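Side-chain contacts in agmatinase (Deinococcus radiodurans, PDB 1WOH), which probably hydrolyses agmatine to putrescine and urea at a two-manganese centre: residues L249-A252 / Q253-I257; I201-M204 / D205-T208; V179-G183 / L184-P188. One frame throughout, in Å; residues are numbered along the deposited sequence.

How the contacts relate
In this worked example of local packing near a metal site, contacts 2 and 3 lie at the sheet end formed by strand 200-203, and contact 1, on helix 251-264, packs against them. Neighbouring strands 200-203 and 173-181 are tied by probable hydrogen bonds, including Met204 N to Leu181 O, 2.9 Å. Contact 1 meets contact 2 (centres about 12 Å apart) where Leu249 CD2 lies 3.5 Å from Met204 SD; Ile257 CD1 reaches Val179 CG1 of contact 3 at 3.7 Å. Asp143, a manganese ligand of this protein (none is bound to this chain), lies side chain to side chain about 5 Å from Leu181, 8 Å from Leu249 and 10 Å from Met204. The third subunit borders contacts 2 and 3.

Contact 1 (L249-A252 / Q253-I257); sequences LTYA and QGMKI
Thr250 and Gln253 hold each other twice, each side chain engaging the backbone N-H of the other. Gln253 N donates to Thr250 OG1 at 3.0 Å, while Thr250 N donates to Gln253 OE1 at 2.9 Å, a fairly straight bond (162° at the hydrogen) whose donor is tilted slightly from the plane of the side-chain carbonyl. Thr250 can offer its hydroxyl because OG1 stands between the backbone N and the carbonyl carbon (chi1 60°), and the two side chains cross at about a right angle, with OG1 3.2 Å from Gln253 CG. This reciprocal pair is a capping box. It closes the N-terminus of helix 251-264, the helical arm of a beta-alpha-beta unit that runs from strand 223-229 to strand 266-273; Ala252 N is bonded to Asp247 of the second subunit. Beyond the cap, packing on the buried side is close. Leu249 sets CD2 4.0 Å from Ile257 CD1, and its other methyl, CD1, lies 4.1 Å from Gly254 CA, where no side chain intervenes. Tyr251 and Met255 run alongside each other in a Met-aromatic contact: Met255 SD is 5.3 Å from the Tyr251 ring centroid, obliquely placed at 44° to the normal. Tyr251 OH is hydrogen-bonded to Glu295 OE2. The solvent side is looser: exposed Lys256 bends at its last torsion, bringing NZ to 3.8 Å from Ala252 CB.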
loop_
_atom_site.group_PDB
_atom_site.type_symbol
_atom_site.label_atom_id
_atom_site.label_comp_id
_atom_site.label_asym_id
_atom_site.label_seq_id
_atom_site.Cartn_x
_atom_site.Cartn_y
_atom_site.Cartn_z
ATOM N N LEU A 249 -7.238 -3.133 -24.522
ATOM C CA LEU A 249 -7.458 -1.847 -25.166
ATOM C C LEU A 249 -6.703 -0.720 -24.494
ATOM O O LEU A 249 -6.630 -0.666 -23.274
ATOM C CB LEU A 249 -8.937 -1.469 -25.097
ATOM C CG LEU A 249 -9.971 -2.367 -25.754
ATOM C CD1 LEU A 249 -11.348 -1.955 -25.291
ATOM C CD2 LEU A 249 -9.852 -2.260 -27.275
ATOM N N THR A 250 -6.140 0.188 -25.285
ATOM C CA THR A 250 -5.507 1.353 -24.680
ATOM C C THR A 250 -6.725 2.240 -24.446
ATOM O O THR A 250 -7.822 1.950 -24.963
ATOM C CB THR A 250 -4.572 2.101 -25.654
ATOM O OG1 THR A 250 -5.333 2.537 -26.782
ATOM C CG2 THR A 250 -3.441 1.205 -26.121
ATOM N N TYR A 251 -6.559 3.308 -23.678
ATOM C CA TYR A 251 -7.673 4.214 -23.428
ATOM C C TYR A 251 -8.156 4.754 -24.779
ATOM O O TYR A 251 -9.353 4.813 -25.046
ATOM C CB TYR A 251 -7.222 5.378 -22.531
ATOM C CG TYR A 251 -8.295 6.426 -22.275
ATOM C CD1 TYR A 251 -9.001 6.453 -21.073
ATOM C CD2 TYR A 251 -8.611 7.387 -23.245
ATOM C CE1 TYR A 251 -9.998 7.409 -20.839
ATOM C CE2 TYR A 251 -9.604 8.347 -23.026
ATOM C CZ TYR A 251 -10.292 8.352 -21.821
ATOM O OH TYR A 251 -11.280 9.288 -21.594
ATOM N N ALA A 252 -7.208 5.132 -25.637
ATOM C CA ALA A 252 -7.546 5.684 -26.949
ATOM C C ALA A 252 -8.372 4.736 -27.821
ATOM O O ALA A 252 -9.317 5.153 -28.482
ATOM C CB ALA A 252 -6.268 6.094 -27.682
ATOM N N GLN A 253 -8.021 3.458 -27.829
ATOM C CA GLN A 253 -8.761 2.496 -28.643
ATOM C C GLN A 253 -10.185 2.313 -28.131
ATOM O O GLN A 253 -11.144 2.302 -28.912
ATOM C CB GLN A 253 -8.046 1.151 -28.644
ATOM C CG GLN A 253 -6.687 1.177 -29.295
ATOM C CD GLN A 253 -5.982 -0.143 -29.134
ATOM O OE1 GLN A 253 -5.939 -0.695 -28.034
ATOM N NE2 GLN A 253 -5.420 -0.663 -30.227
ATOM N N GLY A 254 -10.323 2.153 -26.820
ATOM C CA GLY A 254 -11.647 1.981 -26.250
ATOM C C GLY A 254 -12.504 3.196 -26.557
ATOM O O GLY A 254 -13.676 3.079 -26.925
ATOM N N MET A 255 -11.908 4.376 -26.412
ATOM C CA MET A 255 -12.607 5.630 -26.662
ATOM C C MET A 255 -12.990 5.800 -28.134
ATOM O O MET A 255 -14.052 6.345 -28.442
ATOM C CB MET A 255 -11.736 6.803 -26.193
ATOM C CG MET A 255 -12.493 8.104 -25.954
ATOM S SD MET A 255 -13.863 7.910 -24.793
ATOM C CE MET A 255 -15.241 8.147 -25.908
ATOM N N LYS A 256 -12.132 5.350 -29.045
ATOM C CA LYS A 256 -12.443 5.455 -30.471
ATOM C C LYS A 256 -13.651 4.577 -30.803
ATOM O O LYS A 256 -14.499 4.948 -31.616
ATOM C CB LYS A 256 -11.255 5.015 -31.330
ATOM C CG LYS A 256 -10.116 6.013 -31.384
ATOM C CD LYS A 256 -9.085 5.585 -32.416
ATOM C CE LYS A 256 -7.976 6.612 -32.560
ATOM N NZ LYS A 256 -7.167 6.735 -31.315
ATOM N N ILE A 257 -13.713 3.407 -30.175
ATOM C CA ILE A 257 -14.822 2.479 -30.390
ATOM C C ILE A 257 -16.124 3.108 -29.905
ATOM O O ILE A 257 -17.129 3.122 -30.627
ATOM C CB ILE A 257 -14.581 1.146 -29.636
ATOM C CG1 ILE A 257 -13.415 0.399 -30.280
ATOM C CG2 ILE A 257 -15.843 0.268 -29.680
ATOM C CD1 ILE A 257 -12.909 -0.759 -29.465
#

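Contact 2 (I201-M204 / D205-T208); sequences IIPM and DDVT
Met204 and Val207 meet because the methionine first extends and then folds: CG is anti to the backbone N (chi1 -179°), and a bend at chi2 (62°) turns the thioether forward along the first turn of helix 204-209. The setting is a strand-to-helix junction, in which strand 200-203 passes into helix 204-209 with Pro203 at the N-cap position. Met204 CE rests 3.8 Å from Val207 CG1 and 3.6 Å from Thr208 OG1, its chain crossing that of Thr208 at about a right angle. Shortening Met204 to an alanine is likely to uncover Val207 CG1 and Thr208 OG1 and to leave Leu249 without the sulfur it packs on. The backbone fixes the turn: Thr208 N donates to Met204 O at 3.0 Å, and Asp206 N donates to Pro203 O at 3.0 Å. On the strand side, Ile202 CG2 touches Asp206 CB at 4.0 Å, and Leu69 of the third subunit packs on Pro203. Asp206 swings its carboxylate back beside the proline ring, where OD2 lies 3.1 Å from Pro203 CD.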
loop_
_atom_site.group_PDB
_atom_site.type_symbol
_atom_site.label_atom_id
_atom_site.label_comp_id
_atom_site.label_asym_id
_atom_site.label_seq_id
_atom_site.Cartn_x
_atom_site.Cartn_y
_atom_site.Cartn_z
ATOM N N ILE A 201 -18.781 -11.097 -32.107
ATOM C CA ILE A 201 -17.656 -11.269 -31.205
ATOM C C ILE A 201 -16.395 -10.730 -31.862
ATOM O O ILE A 201 -15.958 -11.240 -32.891
ATOM C CB ILE A 201 -17.477 -12.769 -30.865
ATOM C CG1 ILE A 201 -18.698 -13.260 -30.084
ATOM C CG2 ILE A 201 -16.190 -12.990 -30.089
ATOM C CD1 ILE A 201 -18.602 -14.709 -29.628
ATOM N N ILE A 202 -15.816 -9.692 -31.269
ATOM C CA ILE A 202 -14.606 -9.092 -31.821
ATOM C C ILE A 202 -13.436 -9.217 -30.847
ATOM O O ILE A 202 -13.304 -8.428 -29.913
ATOM C CB ILE A 202 -14.837 -7.597 -32.163
ATOM C CG1 ILE A 202 -16.051 -7.457 -33.092
ATOM C CG2 ILE A 202 -13.601 -7.022 -32.847
ATOM C CD1 ILE A 202 -16.442 -6.009 -33.410
ATOM N N PRO A 203 -12.573 -10.223 -31.052
ATOM C CA PRO A 203 -11.407 -10.454 -30.190
ATOM C C PRO A 203 -10.481 -9.240 -30.205
ATOM O O PRO A 203 -10.460 -8.488 -31.177
ATOM C CB PRO A 203 -10.746 -11.674 -30.823
ATOM C CG PRO A 203 -11.884 -12.370 -31.521
ATOM C CD PRO A 203 -12.640 -11.229 -32.125
ATOM N N MET A 204 -9.723 -9.049 -29.129
ATOM C CA MET A 204 -8.793 -7.923 -29.048
ATOM C C MET A 204 -7.786 -7.986 -30.198
ATOM O O MET A 204 -7.353 -6.953 -30.706
ATOM C CB MET A 204 -8.051 -7.949 -27.708
ATOM C CG MET A 204 -7.078 -6.802 -27.497
ATOM S SD MET A 204 -7.870 -5.185 -27.493
ATOM C CE MET A 204 -6.599 -4.201 -28.281
ATOM N N ASP A 205 -7.412 -9.197 -30.606
ATOM C CA ASP A 205 -6.461 -9.358 -31.704
ATOM C C ASP A 205 -6.927 -8.668 -32.989
ATOM O O ASP A 205 -6.104 -8.190 -33.771
ATOM C CB ASP A 205 -6.207 -10.841 -31.993
ATOM C CG ASP A 205 -5.360 -11.505 -30.927
ATOM O OD1 ASP A 205 -4.302 -10.942 -30.571
ATOM O OD2 ASP A 205 -5.747 -12.593 -30.450
ATOM N N ASP A 206 -8.238 -8.625 -33.210
ATOM C CA ASP A 206 -8.783 -7.980 -34.402
ATOM C C ASP A 206 -8.646 -6.471 -34.273
ATOM O O ASP A 206 -8.384 -5.772 -35.254
ATOM C CB ASP A 206 -10.258 -8.343 -34.596
ATOM C CG ASP A 206 -10.460 -9.814 -34.910
ATOM O OD1 ASP A 206 -9.457 -10.520 -35.148
ATOM O OD2 ASP A 206 -11.627 -10.263 -34.923
ATOM N N VAL A 207 -8.840 -5.970 -33.058
ATOM C CA VAL A 207 -8.713 -4.542 -32.801
ATOM C C VAL A 207 -7.284 -4.121 -33.117
ATOM O O VAL A 207 -7.050 -3.085 -33.740
ATOM C CB VAL A 207 -9.012 -4.214 -31.323
ATOM C CG1 VAL A 207 -8.772 -2.745 -31.051
ATOM C CG2 VAL A 207 -10.446 -4.576 -30.994
ATOM N N THR A 208 -6.328 -4.931 -32.674
ATOM C CA THR A 208 -4.921 -4.636 -32.905
ATOM C C THR A 208 -4.583 -4.731 -34.390
ATOM O O THR A 208 -3.911 -3.862 -34.942
ATOM C CB THR A 208 -4.022 -5.614 -32.123
ATOM O OG1 THR A 208 -4.288 -5.482 -30.719
ATOM C CG2 THR A 208 -2.541 -5.320 -32.384
#

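Contact 3 (V179-G183 / L184-P188); sequences VGLRG and LRFDP
Phe186 turns its ring back against the backbone of the residues it follows, and Gly183 is the residue it presses most closely. Gly183 O comes in at the rim of the ring, near its plane, 3.3 Å from Phe186 CE1, so the partly positive ring hydrogens would face the carbonyl oxygen. Arg182 N lies at the edge too, 3.6 Å from Phe186 CZ, and Leu181 CB adds an apolar touch at 4.0 Å from Phe186 CE2. With CG anti to the carbonyl carbon (chi1 -79°), the ring projects across the bend rather than along the chain. The bend belongs to the loop that leaves strand 173-181 of the parallel sheet of this alpha/beta arginase fold and leads to helix 188-196. Gly183 is required here by its backbone: at phi 128° any CB would be jammed against the carbonyl oxygen of Arg182. Over one face of the phenyl ring, offset toward the rim, sits a water whose oxygen is 3.3 Å above the plane of Phe186. It donates to Arg182 O at 2.9 Å and to Arg185 O at 3.1 Å, bridging the two limbs of the loop. Leu184 points away from residues 179-183 and packs on Arg291 of the third subunit, while Leu69 of that same subunit touches Phe186. The side chain of Arg182 goes the other way, NH1 donating to Gly180 O at 2.9 Å, in the carbonyl plane, and also to Gly232 O, with NH2 bonded to Glu245 O.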
loop_
_atom_site.group_PDB
_atom_site.type_symbol
_atom_site.label_atom_id
_atom_site.label_comp_id
_atom_site.label_asym_id
_atom_site.label_seq_id
_atom_site.Cartn_x
_atom_site.Cartn_y
_atom_site.Cartn_z
ATOM N N VAL A 179 -16.434 -6.387 -27.829
ATOM C CA VAL A 179 -15.101 -6.081 -28.325
ATOM C C VAL A 179 -14.046 -6.082 -27.227
ATOM O O VAL A 179 -14.259 -5.513 -26.160
ATOM C CB VAL A 179 -15.100 -4.696 -29.007
ATOM C CG1 VAL A 179 -13.730 -4.396 -29.599
ATOM C CG2 VAL A 179 -16.187 -4.650 -30.069
ATOM N N GLY A 180 -12.911 -6.724 -27.506
ATOM C CA GLY A 180 -11.817 -6.775 -26.553
ATOM C C GLY A 180 -11.543 -8.141 -25.951
ATOM O O GLY A 180 -10.615 -8.293 -25.155
ATOM N N LEU A 181 -12.329 -9.138 -26.346
ATOM C CA LEU A 181 -12.180 -10.489 -25.810
ATOM C C LEU A 181 -10.781 -11.073 -25.964
ATOM O O LEU A 181 -10.152 -10.961 -27.022
ATOM C CB LEU A 181 -13.194 -11.436 -26.465
ATOM C CG LEU A 181 -14.684 -11.107 -26.323
ATOM C CD1 LEU A 181 -15.505 -12.203 -26.983
ATOM C CD2 LEU A 181 -15.059 -10.990 -24.850
ATOM N N ARG A 182 -10.312 -11.718 -24.899
ATOM C CA ARG A 182 -8.993 -12.339 -24.877
ATOM C C ARG A 182 -8.879 -13.202 -23.622
ATOM O O ARG A 182 -9.693 -13.084 -22.702
ATOM C CB ARG A 182 -7.912 -11.257 -24.868
ATOM C CG ARG A 182 -8.000 -10.310 -23.679
ATOM C CD ARG A 182 -7.107 -9.089 -23.894
ATOM N NE ARG A 182 -7.010 -8.253 -22.704
ATOM C CZ ARG A 182 -7.861 -7.283 -22.379
ATOM N NH1 ARG A 182 -8.901 -7.001 -23.156
ATOM N NH2 ARG A 182 -7.658 -6.585 -21.270
ATOM N N GLY A 183 -7.875 -14.070 -23.588
ATOM C CA GLY A 183 -7.691 -14.928 -22.434
ATOM C C GLY A 183 -7.565 -16.386 -22.829
ATOM O O GLY A 183 -7.980 -16.772 -23.917
ATOM N N LEU A 184 -6.997 -17.202 -21.949
ATOM C CA LEU A 184 -6.821 -18.615 -22.257
ATOM C C LEU A 184 -8.113 -19.412 -22.163
ATOM O O LEU A 184 -8.255 -20.443 -22.822
ATOM C CB LEU A 184 -5.794 -19.246 -21.314
ATOM C CG LEU A 184 -4.373 -18.680 -21.331
ATOM C CD1 LEU A 184 -3.519 -19.469 -20.356
ATOM C CD2 LEU A 184 -3.792 -18.760 -22.737
ATOM N N ARG A 185 -9.056 -18.947 -21.353
ATOM C CA ARG A 185 -10.286 -19.703 -21.188
ATOM C C ARG A 185 -11.579 -19.000 -21.571
ATOM O O ARG A 185 -11.818 -17.844 -21.218
ATOM C CB ARG A 185 -10.399 -20.198 -19.745
ATOM C CG ARG A 185 -11.372 -21.348 -19.571
ATOM C CD ARG A 185 -11.754 -21.529 -18.111
ATOM N NE ARG A 185 -10.595 -21.484 -17.224
ATOM C CZ ARG A 185 -9.623 -22.391 -17.198
ATOM N NH1 ARG A 185 -9.657 -23.436 -18.015
ATOM N NH2 ARG A 185 -8.609 -22.245 -16.355
ATOM N N PHE A 186 -12.412 -19.722 -22.306
ATOM C CA PHE A 186 -13.709 -19.221 -22.721
ATOM C C PHE A 186 -14.703 -20.362 -22.536
ATOM O O PHE A 186 -14.343 -21.528 -22.674
ATOM C CB PHE A 186 -13.698 -18.784 -24.191
ATOM C CG PHE A 186 -13.082 -17.433 -24.421
ATOM C CD1 PHE A 186 -11.700 -17.278 -24.463
ATOM C CD2 PHE A 186 -13.888 -16.312 -24.575
ATOM C CE1 PHE A 186 -11.124 -16.018 -24.655
ATOM C CE2 PHE A 186 -13.323 -15.046 -24.768
ATOM C CZ PHE A 186 -11.939 -14.902 -24.807
ATOM N N ASP A 187 -15.936 -20.010 -22.191
ATOM C CA ASP A 187 -17.016 -20.972 -21.999
ATOM C C ASP A 187 -17.476 -21.299 -23.424
ATOM O O ASP A 187 -18.119 -20.475 -24.074
ATOM C CB ASP A 187 -18.129 -20.292 -21.191
ATOM C CG ASP A 187 -19.369 -21.155 -21.032
ATOM O OD1 ASP A 187 -19.458 -22.215 -21.685
ATOM O OD2 ASP A 187 -20.262 -20.761 -20.249
ATOM N N PRO A 188 -17.137 -22.500 -23.936
ATOM C CA PRO A 188 -17.531 -22.880 -25.303
ATOM C C PRO A 188 -19.022 -22.805 -25.596
ATOM O O PRO A 188 -19.424 -22.472 -26.719
ATOM C CB PRO A 188 -16.980 -24.300 -25.445
ATOM C CG PRO A 188 -17.050 -24.824 -24.041
ATOM C CD PRO A 188 -16.546 -23.649 -23.227
HETATM O O HOH W 1 -11.805 -14.752 -21.527
#